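Long-range contacts in CalS10 (Micromonospora echinospora, PDB 6UK5), which binds S-adenosylmethionine and probably methylates an amino pentose during the biosynthesis of calicheamicin: residues V44-R49 with A73-H78; G112-A117 with H144-G149; E196-G201 with F209-L214. All blocks are in the same frame, centred on the assembly; numbering follows the deposited sequence.

Interaction 1. Residues V44-R49 with A73-H78; sequences VADRIR and ATRFPH
Arg49 runs past the Phe76 ring the opposite way, its guanidinium tilted only 21° from the ring plane. CD2 and CE2 of the phenyl ring lie over one face of the guanidinium, with Phe76 CE2 3.7 Å from Arg49 NE. The Arg49 chain bends at chi2 (-65°), and at its end NH2 donates from the guanidinium edge to Arg75 O at 3.0 Å, lying in the plane of that carbonyl. NH1 bonds Pro53 O, and the two bonds together limit the rotation of the guanidinium over the Phe76 ring. A leucine in place of this arginine would probably leave the Arg75 carbonyl without this donor and uncover the CD2-CE2 side of the Phe76 ring. The ring is met obliquely by two more residues of the helix: Ala45 CB reaches Phe76 CE1 at 3.8 Å, and Ile48 CD1 reaches Phe76 CZ at 3.9 Å. In this Rossmann-like methyltransferase fold, helix 37-51 is thereby joined to the loop that leads from helix 67-73 into strand 78-83; Ile48 and Phe76 both also touch Leu58 of the central sheet. Ala45 suits its place because a bare methyl lets Arg75 fold across it: Ala45 CB sits over one face of the Arg75 guanidinium, 3.8 Å from NH1. At the more exposed end of the contact, Arg75 NH2 makes a nearly straight salt bridge of 2.7 Å to Asp46 OD1, the carboxylate turned 54° from the guanidinium plane.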
ATOM      1  N   VAL A  44      11.517  -9.169 -28.578  1.00 64.58           N
ATOM      2  CA  VAL A  44      12.354 -10.364 -28.601  1.00 64.46           C
ATOM      3  C   VAL A  44      12.007 -11.222 -29.810  1.00 62.71           C
ATOM      4  O   VAL A  44      12.894 -11.753 -30.491  1.00 62.60           O
ATOM      5  CB  VAL A  44      12.197 -11.152 -27.285  1.00 57.62           C
ATOM      6  CG1 VAL A  44      12.870 -12.515 -27.387  1.00 56.87           C
ATOM      7  CG2 VAL A  44      12.758 -10.358 -26.117  1.00 56.92           C
ATOM      8  N   ALA A  45      10.712 -11.370 -30.097  1.00 63.24           N
ATOM      9  CA  ALA A  45      10.294 -12.185 -31.233  1.00 64.73           C
ATOM     10  C   ALA A  45      10.805 -11.612 -32.548  1.00 62.45           C
ATOM     11  O   ALA A  45      11.269 -12.355 -33.420  1.00 58.10           O
ATOM     12  CB  ALA A  45       8.769 -12.299 -31.253  1.00 59.28           C
ATOM     13  N   ASP A  46      10.733 -10.289 -32.711  1.00 61.63           N
ATOM     14  CA  ASP A  46      11.237  -9.670 -33.933  1.00 65.50           C
ATOM     15  C   ASP A  46      12.714  -9.980 -34.148  1.00 67.85           C
ATOM     16  O   ASP A  46      13.142 -10.252 -35.276  1.00 66.66           O
ATOM     17  CB  ASP A  46      11.014  -8.159 -33.892  1.00 63.78           C
ATOM     18  CG  ASP A  46       9.551  -7.781 -34.000  1.00 60.07           C
ATOM     19  OD1 ASP A  46       8.727  -8.666 -34.313  1.00 66.59           O
ATOM     20  OD2 ASP A  46       9.226  -6.596 -33.779  1.00 55.84           O
ATOM     21  N   ARG A  47      13.513  -9.939 -33.078  1.00 70.38           N
ATOM     22  CA  ARG A  47      14.950 -10.152 -33.219  1.00 71.43           C
ATOM     23  C   ARG A  47      15.269 -11.611 -33.509  1.00 69.56           C
ATOM     24  O   ARG A  47      16.186 -11.910 -34.282  1.00 68.66           O
ATOM     25  CB  ARG A  47      15.670  -9.695 -31.955  1.00 77.22           C
ATOM     26  CG  ARG A  47      15.803  -8.193 -31.826  1.00 74.13           C
ATOM     27  CD  ARG A  47      16.367  -7.815 -30.471  1.00 68.40           C
ATOM     28  NE  ARG A  47      15.792  -6.561 -29.991  1.00 67.92           N
ATOM     29  CZ  ARG A  47      16.342  -5.361 -30.147  1.00 58.96           C
ATOM     30  NH1 ARG A  47      17.509  -5.223 -30.767  1.00 69.99           N
ATOM     31  NH2 ARG A  47      15.720  -4.292 -29.672  1.00 60.28           N
ATOM     32  N   ILE A  48      14.534 -12.533 -32.886  1.00 69.59           N
ATOM     33  CA  ILE A  48      14.695 -13.945 -33.218  1.00 69.13           C
ATOM     34  C   ILE A  48      14.472 -14.152 -34.709  1.00 69.83           C
ATOM     35  O   ILE A  48      15.203 -14.903 -35.365  1.00 70.90           O
ATOM     36  CB  ILE A  48      13.742 -14.809 -32.372  1.00 67.10           C
ATOM     37  CG1 ILE A  48      14.140 -14.736 -30.897  1.00 61.13           C
ATOM     38  CG2 ILE A  48      13.776 -16.251 -32.854  1.00 61.31           C
ATOM     39  CD1 ILE A  48      13.052 -15.181 -29.944  1.00 58.81           C
ATOM     40  N   ARG A  49      13.458 -13.487 -35.267  1.00 68.73           N
ATOM     41  CA  ARG A  49      13.197 -13.600 -36.696  1.00 71.11           C
ATOM     42  C   ARG A  49      14.328 -12.991 -37.513  1.00 71.71           C
ATOM     43  O   ARG A  49      14.643 -13.483 -38.603  1.00 73.56           O
ATOM     44  CB  ARG A  49      11.876 -12.910 -37.034  1.00 73.25           C
ATOM     45  CG  ARG A  49      10.661 -13.555 -36.393  1.00 72.64           C
ATOM     46  CD  ARG A  49      10.442 -14.946 -36.939  1.00 75.70           C
ATOM     47  NE  ARG A  49       9.198 -15.539 -36.466  1.00 69.32           N
ATOM     48  CZ  ARG A  49       8.753 -16.730 -36.848  1.00 72.05           C
ATOM     49  NH1 ARG A  49       9.452 -17.457 -37.710  1.00 72.70           N
ATOM     50  NH2 ARG A  49       7.612 -17.195 -36.369  1.00 71.91           N
ATOM     51  N   ALA A  73       3.511 -17.168 -27.870  1.00 70.18           N
ATOM     52  CA  ALA A  73       2.655 -18.161 -28.512  1.00 68.81           C
ATOM     53  C   ALA A  73       1.928 -17.582 -29.719  1.00 68.50           C
ATOM     54  O   ALA A  73       1.707 -18.287 -30.710  1.00 69.26           O
ATOM     55  CB  ALA A  73       1.644 -18.717 -27.505  1.00 65.81           C
ATOM     56  N   THR A  74       1.556 -16.300 -29.660  1.00 67.78           N
ATOM     57  CA  THR A  74       0.933 -15.638 -30.798  1.00 70.27           C
ATOM     58  C   THR A  74       1.903 -15.423 -31.953  1.00 69.38           C
ATOM     59  O   THR A  74       1.465 -15.056 -33.048  1.00 73.30           O
ATOM     60  CB  THR A  74       0.360 -14.279 -30.383  1.00 67.16           C
ATOM     61  OG1 THR A  74       1.416 -13.311 -30.324  1.00 69.63           O
ATOM     62  CG2 THR A  74      -0.320 -14.366 -29.020  1.00 69.31           C
ATOM     63  N   ARG A  75       3.200 -15.643 -31.734  1.00 67.85           N
ATOM     64  CA  ARG A  75       4.233 -15.327 -32.708  1.00 63.85           C
ATOM     65  C   ARG A  75       5.001 -16.544 -33.206  1.00 60.75           C
ATOM     66  O   ARG A  75       5.590 -16.473 -34.290  1.00 56.09           O
ATOM     67  CB  ARG A  75       5.222 -14.317 -32.100  1.00 63.97           C
ATOM     68  CG  ARG A  75       4.562 -13.002 -31.674  1.00 63.80           C
ATOM     69  CD  ARG A  75       4.139 -12.144 -32.858  1.00 63.83           C
ATOM     70  NE  ARG A  75       5.244 -11.909 -33.784  1.00 66.72           N
ATOM     71  CZ  ARG A  75       6.129 -10.922 -33.657  1.00 65.32           C
ATOM     72  NH1 ARG A  75       6.044 -10.065 -32.647  1.00 66.97           N
ATOM     73  NH2 ARG A  75       7.102 -10.790 -34.544  1.00 60.19           N
ATOM     74  N   PHE A  76       5.016 -17.646 -32.457  1.00 63.75           N
ATOM     75  CA  PHE A  76       5.711 -18.866 -32.845  1.00 62.98           C
ATOM     76  C   PHE A  76       4.753 -20.050 -32.788  1.00 63.42           C
ATOM     77  O   PHE A  76       3.972 -20.172 -31.836  1.00 65.37           O
ATOM     78  CB  PHE A  76       6.924 -19.123 -31.936  1.00 64.90           C
ATOM     79  CG  PHE A  76       7.964 -18.036 -31.991  1.00 64.66           C
ATOM     80  CD1 PHE A  76       8.067 -17.096 -30.981  1.00 62.89           C
ATOM     81  CD2 PHE A  76       8.836 -17.954 -33.065  1.00 64.30           C
ATOM     82  CE1 PHE A  76       9.023 -16.100 -31.041  1.00 66.58           C
ATOM     83  CE2 PHE A  76       9.791 -16.960 -33.125  1.00 64.50           C
ATOM     84  CZ  PHE A  76       9.884 -16.035 -32.115  1.00 62.94           C
ATOM     85  N   PRO A  77       4.785 -20.941 -33.799  1.00 61.50           N
ATOM     86  CA  PRO A  77       3.873 -22.096 -33.798  1.00 62.29           C
ATOM     87  C   PRO A  77       3.924 -22.915 -32.518  1.00 62.04           C
ATOM     88  O   PRO A  77       2.894 -23.113 -31.868  1.00 66.92           O
ATOM     89  CB  PRO A  77       4.353 -22.923 -34.999  1.00 61.72           C
ATOM     90  CG  PRO A  77       5.034 -21.948 -35.886  1.00 72.78           C
ATOM     91  CD  PRO A  77       5.669 -20.940 -34.979  1.00 63.73           C
ATOM     92  N   HIS A  78       5.109 -23.389 -32.146  1.00 60.92           N
ATOM     93  CA  HIS A  78       5.290 -24.220 -30.962  1.00 64.94           C
ATOM     94  C   HIS A  78       6.101 -23.455 -29.930  1.00 67.49           C
ATOM     95  O   HIS A  78       7.139 -22.865 -30.251  1.00 68.22           O
ATOM     96  CB  HIS A  78       5.966 -25.550 -31.302  1.00 63.82           C
ATOM     97  CG  HIS A  78       6.039 -26.497 -30.144  1.00 62.02           C
ATOM     98  ND1 HIS A  78       6.994 -27.486 -30.049  1.00 62.67           N
ATOM     99  CD2 HIS A  78       5.311 -26.567 -29.003  1.00 64.27           C
ATOM    100  CE1 HIS A  78       6.826 -28.151 -28.920  1.00 68.04           C
ATOM    101  NE2 HIS A  78       5.816 -27.609 -28.264  1.00 66.26           N
TER

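Interaction 2. Residues G112-A117 with H144-G149; sequences GVTFDA and HLAPGG
Phe115 and His144 run alongside one another in the same direction, meeting through edges rather than faces. The phenyl ring has His144 O at its edge, in plane and 3.5 Å from Phe115 CD1, while Phe115 CE1 sits at the edge of the imidazole. In both residues CG is anti to the carbonyl carbon (chi1 -61° and -71°), which sends the two rings off the same way. Outside these two segments, Phe109 stacks on the His144 ring and Arg57 makes a cation-pi contact with Phe115. Val113 O approaches the imidazole obliquely, 3.5 Å from His144 CD2. Histidine suits this helix end because both its nitrogens are used, ND1 with Ala140 O and NE2 with Leu111 N.

The backbones are joined by two hydrogen bonds flanking the Phe115-Leu145 parallel bridge: Phe115 N donates to His144 O at 2.6 Å, and Ala146 N to Phe115 O at 3.0 Å. Leu145 CD2 extends to Ala117 CA at 3.9 Å. Beyond the bridge the chain makes a type II turn from Ala146 to Gly149, with Gly148 at positive phi; a side chain on Gly149 would run into Ala146 O, and its bare CA instead approaches Asp116 O at 3.4 Å. Asp116 turns its carboxylate to Arg52 and to the backbone nitrogens of Ala56 and Arg57. This is the closing end of a beta-alpha-beta crossover, strand 115-120 through helix 131-143 to the neighbouring parallel strand 149-153, characteristic of the Rossmann-like methyltransferase sheet.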
ATOM      1  N   GLY A 112      15.282 -33.517 -24.150  1.00 70.80           N
ATOM      2  CA  GLY A 112      15.501 -34.406 -25.267  1.00 71.65           C
ATOM      3  C   GLY A 112      15.263 -33.797 -26.628  1.00 69.66           C
ATOM      4  O   GLY A 112      15.386 -34.507 -27.633  1.00 75.95           O
ATOM      5  N   VAL A 113      14.935 -32.510 -26.698  1.00 70.09           N
ATOM      6  CA  VAL A 113      14.549 -31.872 -27.947  1.00 64.94           C
ATOM      7  C   VAL A 113      15.301 -30.558 -28.094  1.00 61.89           C
ATOM      8  O   VAL A 113      15.690 -29.930 -27.104  1.00 58.08           O
ATOM      9  CB  VAL A 113      13.024 -31.630 -27.987  1.00 64.99           C
ATOM     10  CG1 VAL A 113      12.285 -32.950 -28.140  1.00 64.67           C
ATOM     11  CG2 VAL A 113      12.566 -30.893 -26.732  1.00 69.72           C
ATOM     12  N   THR A 114      15.511 -30.148 -29.342  1.00 62.45           N
ATOM     13  CA  THR A 114      16.088 -28.849 -29.654  1.00 58.69           C
ATOM     14  C   THR A 114      14.986 -27.838 -29.954  1.00 63.11           C
ATOM     15  O   THR A 114      13.842 -28.194 -30.252  1.00 61.92           O
ATOM     16  CB  THR A 114      17.055 -28.930 -30.841  1.00 58.38           C
ATOM     17  OG1 THR A 114      16.348 -29.329 -32.023  1.00 66.77           O
ATOM     18  CG2 THR A 114      18.184 -29.904 -30.555  1.00 65.65           C
ATOM     19  N   PHE A 115      15.353 -26.562 -29.877  1.00 66.77           N
ATOM     20  CA  PHE A 115      14.464 -25.460 -30.204  1.00 67.69           C
ATOM     21  C   PHE A 115      15.190 -24.498 -31.135  1.00 66.15           C
ATOM     22  O   PHE A 115      16.423 -24.472 -31.193  1.00 65.24           O
ATOM     23  CB  PHE A 115      14.010 -24.717 -28.939  1.00 69.36           C
ATOM     24  CG  PHE A 115      13.239 -25.573 -27.971  1.00 67.25           C
ATOM     25  CD1 PHE A 115      13.900 -26.499 -27.180  1.00 58.80           C
ATOM     26  CD2 PHE A 115      11.869 -25.431 -27.825  1.00 67.07           C
ATOM     27  CE1 PHE A 115      13.209 -27.287 -26.282  1.00 61.63           C
ATOM     28  CE2 PHE A 115      11.169 -26.214 -26.925  1.00 69.44           C
ATOM     29  CZ  PHE A 115      11.841 -27.143 -26.150  1.00 68.02           C
ATOM     30  N   ASP A 116      14.415 -23.704 -31.873  1.00 69.38           N
ATOM     31  CA  ASP A 116      15.006 -22.645 -32.680  1.00 69.52           C
ATOM     32  C   ASP A 116      15.452 -21.455 -31.839  1.00 66.22           C
ATOM     33  O   ASP A 116      16.301 -20.678 -32.290  1.00 62.22           O
ATOM     34  CB  ASP A 116      14.017 -22.162 -33.744  1.00 67.14           C
ATOM     35  CG  ASP A 116      13.740 -23.209 -34.802  1.00 64.89           C
ATOM     36  OD1 ASP A 116      14.702 -23.636 -35.479  1.00 61.49           O
ATOM     37  OD2 ASP A 116      12.560 -23.599 -34.954  1.00 66.20           O
ATOM     38  N   ALA A 117      14.909 -21.298 -30.634  1.00 67.07           N
ATOM     39  CA  ALA A 117      15.260 -20.169 -29.788  1.00 60.81           C
ATOM     40  C   ALA A 117      14.975 -20.526 -28.337  1.00 59.42           C
ATOM     41  O   ALA A 117      13.992 -21.209 -28.042  1.00 59.96           O
ATOM     42  CB  ALA A 117      14.478 -18.913 -30.190  1.00 60.33           C
ATOM     43  N   HIS A 144      19.941 -27.212 -25.845  1.00 57.10           N
ATOM     44  CA  HIS A 144      18.590 -27.301 -26.376  1.00 60.00           C
ATOM     45  C   HIS A 144      18.395 -26.456 -27.629  1.00 57.08           C
ATOM     46  O   HIS A 144      17.258 -26.302 -28.088  1.00 58.56           O
ATOM     47  CB  HIS A 144      17.596 -26.884 -25.289  1.00 59.30           C
ATOM     48  CG  HIS A 144      17.468 -27.886 -24.184  1.00 61.62           C
ATOM     49  ND1 HIS A 144      18.413 -28.020 -23.189  1.00 57.17           N
ATOM     50  CD2 HIS A 144      16.504 -28.796 -23.910  1.00 62.65           C
ATOM     51  CE1 HIS A 144      18.044 -28.980 -22.361  1.00 57.48           C
ATOM     52  NE2 HIS A 144      16.886 -29.462 -22.772  1.00 57.98           N
ATOM     53  N   LEU A 145      19.469 -25.898 -28.182  1.00 56.53           N
ATOM     54  CA  LEU A 145      19.410 -25.116 -29.407  1.00 59.03           C
ATOM     55  C   LEU A 145      19.842 -25.954 -30.602  1.00 62.31           C
ATOM     56  O   LEU A 145      20.842 -26.676 -30.539  1.00 65.44           O
ATOM     57  CB  LEU A 145      20.302 -23.877 -29.319  1.00 57.05           C
ATOM     58  CG  LEU A 145      19.769 -22.709 -28.496  1.00 56.02           C
ATOM     59  CD1 LEU A 145      20.829 -21.631 -28.383  1.00 58.44           C
ATOM     60  CD2 LEU A 145      18.495 -22.154 -29.112  1.00 53.70           C
ATOM     61  N   ALA A 146      19.085 -25.850 -31.692  1.00 59.88           N
ATOM     62  CA  ALA A 146      19.533 -26.387 -32.961  1.00 60.36           C
ATOM     63  C   ALA A 146      20.651 -25.507 -33.515  1.00 63.19           C
ATOM     64  O   ALA A 146      20.844 -24.376 -33.062  1.00 62.06           O
ATOM     65  CB  ALA A 146      18.374 -26.456 -33.950  1.00 60.50           C
ATOM     66  N   PRO A 147      21.409 -26.003 -34.494  1.00 65.78           N
ATOM     67  CA  PRO A 147      22.463 -25.170 -35.089  1.00 67.51           C
ATOM     68  C   PRO A 147      21.873 -23.889 -35.661  1.00 64.00           C
ATOM     69  O   PRO A 147      20.822 -23.900 -36.306  1.00 61.53           O
ATOM     70  CB  PRO A 147      23.061 -26.063 -36.181  1.00 66.04           C
ATOM     71  CG  PRO A 147      22.662 -27.453 -35.814  1.00 74.26           C
ATOM     72  CD  PRO A 147      21.349 -27.343 -35.105  1.00 71.65           C
ATOM     73  N   GLY A 148      22.558 -22.776 -35.409  1.00 61.73           N
ATOM     74  CA  GLY A 148      22.017 -21.473 -35.723  1.00 58.00           C
ATOM     75  C   GLY A 148      20.955 -20.989 -34.761  1.00 57.77           C
ATOM     76  O   GLY A 148      20.468 -19.861 -34.917  1.00 58.36           O
ATOM     77  N   GLY A 149      20.571 -21.808 -33.784  1.00 57.64           N
ATOM     78  CA  GLY A 149      19.570 -21.394 -32.823  1.00 54.04           C
ATOM     79  C   GLY A 149      19.969 -20.130 -32.089  1.00 53.38           C
ATOM     80  O   GLY A 149      21.144 -19.779 -31.981  1.00 56.56           O
TER

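Interaction 3. Residues E196-G201 with F209-L214; sequences ERWLVG and FSQVGL
Trp198 and Phe209 make the main aromatic contact, an offset stack in which the five-membered ring of Trp198 and the Phe209 ring have centroids 4.3 Å apart and planes 7° from parallel. Phe209 CG stands between its backbone N and carbonyl carbon (chi1 69°), which turns the ring over its cross-strand neighbour, and Trp198 CB makes a CH-pi contact with the same ring, 3.7 Å from its centroid.

Backbone hydrogen bonds fix the register: Trp198 N to Phe209 O at 3.0 Å, and a reciprocal pair between Glu196 and Gln211, with Gln211 N 2.9 Å from Glu196 O.

Among polar side chains, the Gln211 amide stands nearly perpendicular to the indole, and Trp198 NE1 and Gln211 NE2, both donors, merely abut. Glu196 has its carboxylate in a salt bridge to Arg181. On the other face Arg197 NE gives a weak bond to Ser210 OG, 3.4 Å long; the small serine lets the arginine chain lie alongside it, and Arg197 also packs on Ile206 of the second subunit.

Helix 20-32 covers the Trp198-Phe209 face, whose Glu196 side chain is about 9 Å from S-adenosylmethionine. The whole is an antiparallel beta hairpin, strands 191-202 and 206-216, within a mixed sheet separate from the Rossmann-like one.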
ATOM      1  N   GLU A 196      11.227  -8.202   0.297  1.00 50.89           N
ATOM      2  CA  GLU A 196       9.898  -7.726  -0.060  1.00 53.26           C
ATOM      3  C   GLU A 196       8.917  -8.077   1.050  1.00 53.40           C
ATOM      4  O   GLU A 196       8.984  -9.168   1.626  1.00 55.65           O
ATOM      5  CB  GLU A 196       9.401  -8.329  -1.372  1.00 53.80           C
ATOM      6  CG  GLU A 196       9.840  -7.577  -2.608  1.00 53.74           C
ATOM      7  CD  GLU A 196       9.474  -8.306  -3.884  1.00 54.43           C
ATOM      8  OE1 GLU A 196       9.325  -9.545  -3.841  1.00 53.63           O
ATOM      9  OE2 GLU A 196       9.330  -7.641  -4.930  1.00 58.24           O
ATOM     10  N   ARG A 197       8.003  -7.156   1.344  1.00 54.90           N
ATOM     11  CA  ARG A 197       6.966  -7.389   2.343  1.00 56.36           C
ATOM     12  C   ARG A 197       5.644  -6.872   1.804  1.00 56.77           C
ATOM     13  O   ARG A 197       5.514  -5.685   1.491  1.00 52.78           O
ATOM     14  CB  ARG A 197       7.329  -6.731   3.671  1.00 55.75           C
ATOM     15  CG  ARG A 197       8.427  -7.498   4.378  1.00 60.01           C
ATOM     16  CD  ARG A 197       8.865  -6.840   5.659  1.00 59.77           C
ATOM     17  NE  ARG A 197       8.261  -7.514   6.804  1.00 62.10           N
ATOM     18  CZ  ARG A 197       8.685  -7.401   8.056  1.00 67.13           C
ATOM     19  NH1 ARG A 197       9.739  -6.647   8.338  1.00 60.52           N
ATOM     20  NH2 ARG A 197       8.059  -8.056   9.026  1.00 75.99           N
ATOM     21  N   TRP A 198       4.671  -7.774   1.706  1.00 59.84           N
ATOM     22  CA  TRP A 198       3.396  -7.515   1.058  1.00 60.42           C
ATOM     23  C   TRP A 198       2.265  -7.444   2.074  1.00 60.82           C
ATOM     24  O   TRP A 198       2.312  -8.078   3.132  1.00 60.19           O
ATOM     25  CB  TRP A 198       3.084  -8.623   0.049  1.00 60.29           C
ATOM     26  CG  TRP A 198       4.096  -8.766  -1.043  1.00 60.51           C
ATOM     27  CD1 TRP A 198       5.332  -9.337  -0.940  1.00 59.41           C
ATOM     28  CD2 TRP A 198       3.958  -8.354  -2.407  1.00 61.97           C
ATOM     29  NE1 TRP A 198       5.973  -9.300  -2.153  1.00 59.20           N
ATOM     30  CE2 TRP A 198       5.152  -8.701  -3.070  1.00 60.91           C
ATOM     31  CE3 TRP A 198       2.943  -7.723  -3.130  1.00 65.41           C
ATOM     32  CZ2 TRP A 198       5.358  -8.437  -4.423  1.00 62.52           C
ATOM     33  CZ3 TRP A 198       3.151  -7.460  -4.472  1.00 61.31           C
ATOM     34  CH2 TRP A 198       4.348  -7.817  -5.104  1.00 58.79           C
ATOM     35  N   LEU A 199       1.245  -6.657   1.738  1.00 63.07           N
ATOM     36  CA  LEU A 199      -0.033  -6.669   2.439  1.00 65.87           C
ATOM     37  C   LEU A 199      -1.144  -6.826   1.413  1.00 65.55           C
ATOM     38  O   LEU A 199      -1.252  -6.013   0.488  1.00 64.09           O
ATOM     39  CB  LEU A 199      -0.247  -5.387   3.246  1.00 63.91           C
ATOM     40  CG  LEU A 199       0.523  -5.211   4.553  1.00 69.20           C
ATOM     41  CD1 LEU A 199       0.267  -3.816   5.102  1.00 67.46           C
ATOM     42  CD2 LEU A 199       0.122  -6.261   5.576  1.00 66.92           C
ATOM     43  N   VAL A 200      -1.957  -7.868   1.561  1.00 67.47           N
ATOM     44  CA  VAL A 200      -3.120  -8.086   0.709  1.00 73.30           C
ATOM     45  C   VAL A 200      -4.367  -8.068   1.581  1.00 73.95           C
ATOM     46  O   VAL A 200      -4.519  -8.907   2.478  1.00 74.90           O
ATOM     47  CB  VAL A 200      -3.027  -9.393  -0.090  1.00 74.38           C
ATOM     48  CG1 VAL A 200      -4.273  -9.566  -0.947  1.00 74.57           C
ATOM     49  CG2 VAL A 200      -1.794  -9.377  -0.973  1.00 73.22           C
ATOM     50  N   GLY A 201      -5.250  -7.110   1.319  1.00 73.31           N
ATOM     51  CA  GLY A 201      -6.546  -7.030   1.970  1.00 73.66           C
ATOM     52  C   GLY A 201      -7.637  -7.275   0.940  1.00 77.56           C
ATOM     53  O   GLY A 201      -7.616  -6.694  -0.147  1.00 77.81           O
ATOM     54  N   PHE A 209       2.760 -11.312   3.977  1.00 61.45           N
ATOM     55  CA  PHE A 209       3.808 -12.304   3.759  1.00 61.35           C
ATOM     56  C   PHE A 209       5.100 -11.568   3.420  1.00 59.43           C
ATOM     57  O   PHE A 209       5.074 -10.463   2.872  1.00 57.62           O
ATOM     58  CB  PHE A 209       3.422 -13.344   2.694  1.00 60.91           C
ATOM     59  CG  PHE A 209       3.338 -12.814   1.294  1.00 58.63           C
ATOM     60  CD1 PHE A 209       2.156 -12.281   0.807  1.00 58.15           C
ATOM     61  CD2 PHE A 209       4.433 -12.888   0.449  1.00 59.11           C
ATOM     62  CE1 PHE A 209       2.074 -11.810  -0.489  1.00 61.66           C
ATOM     63  CE2 PHE A 209       4.359 -12.420  -0.847  1.00 61.27           C
ATOM     64  CZ  PHE A 209       3.178 -11.880  -1.319  1.00 62.53           C
ATOM     65  N   SER A 210       6.233 -12.191   3.763  1.00 56.32           N
ATOM     66  CA  SER A 210       7.550 -11.577   3.629  1.00 52.46           C
ATOM     67  C   SER A 210       8.521 -12.538   2.957  1.00 52.85           C
ATOM     68  O   SER A 210       8.464 -13.753   3.176  1.00 55.65           O
ATOM     69  CB  SER A 210       8.106 -11.156   4.998  1.00 50.47           C
ATOM     70  OG  SER A 210       7.101 -10.523   5.770  1.00 56.88           O
ATOM     71  N   GLN A 211       9.413 -11.979   2.137  1.00 53.25           N
ATOM     72  CA  GLN A 211      10.365 -12.754   1.355  1.00 49.62           C
ATOM     73  C   GLN A 211      11.738 -12.098   1.379  1.00 45.36           C
ATOM     74  O   GLN A 211      11.858 -10.888   1.584  1.00 41.06           O
ATOM     75  CB  GLN A 211       9.934 -12.873  -0.112  1.00 51.31           C
ATOM     76  CG  GLN A 211       8.467 -13.136  -0.339  1.00 53.85           C
ATOM     77  CD  GLN A 211       8.070 -12.902  -1.782  1.00 56.37           C
ATOM     78  OE1 GLN A 211       7.583 -13.806  -2.453  1.00 59.76           O
ATOM     79  NE2 GLN A 211       8.283 -11.685  -2.268  1.00 54.96           N
ATOM     80  N   VAL A 212      12.777 -12.913   1.176  1.00 44.96           N
ATOM     81  CA  VAL A 212      14.117 -12.415   0.886  1.00 37.78           C
ATOM     82  C   VAL A 212      14.664 -13.172  -0.321  1.00 37.54           C
ATOM     83  O   VAL A 212      14.455 -14.385  -0.449  1.00 40.43           O
ATOM     84  CB  VAL A 212      15.081 -12.550   2.082  1.00 38.21           C
ATOM     85  CG1 VAL A 212      16.517 -12.299   1.621  1.00 39.95           C
ATOM     86  CG2 VAL A 212      14.693 -11.595   3.190  1.00 40.84           C
ATOM     87  N   GLY A 213      15.337 -12.450  -1.204  1.00 37.12           N
ATOM     88  CA  GLY A 213      15.957 -13.048  -2.377  1.00 39.47           C
ATOM     89  C   GLY A 213      17.327 -12.459  -2.630  1.00 40.38           C
ATOM     90  O   GLY A 213      17.633 -11.336  -2.220  1.00 48.09           O
ATOM     91  N   LEU A 214      18.167 -13.243  -3.300  1.00 41.83           N
ATOM     92  CA  LEU A 214      19.511 -12.826  -3.668  1.00 39.18           C
ATOM     93  C   LEU A 214      19.588 -12.766  -5.186  1.00 40.17           C
ATOM     94  O   LEU A 214      19.287 -13.756  -5.862  1.00 49.02           O
ATOM     95  CB  LEU A 214      20.603 -13.776  -3.161  1.00 44.86           C
ATOM     96  CG  LEU A 214      20.876 -13.935  -1.667  1.00 44.21           C
ATOM     97  CD1 LEU A 214      22.221 -14.643  -1.473  1.00 45.37           C
ATOM     98  CD2 LEU A 214      20.848 -12.606  -0.935  1.00 44.15           C
TER

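Along the chain the three contacts come in series, each closing before the next opens. Interactions 1 and 2 are neighbours, their centres about 14 Å apart, and they touch where Ile48 CG2 packs on Ala117 CB at 3.8 Å: helix 37-51 of interaction 1 lies against the seven-stranded sheet to which strand 115-120 of interaction 2 belongs. Interaction 3 is on the opposite side of the chain's centre, its own centre about 34 and 37 Å from those of interactions 1 and 2, in the five-stranded sheet. The first two thus belong to the Rossmann-like methyltransferase core and the third to a separate beta layer, with bound S-adenosylmethionine between these two parts of the protein.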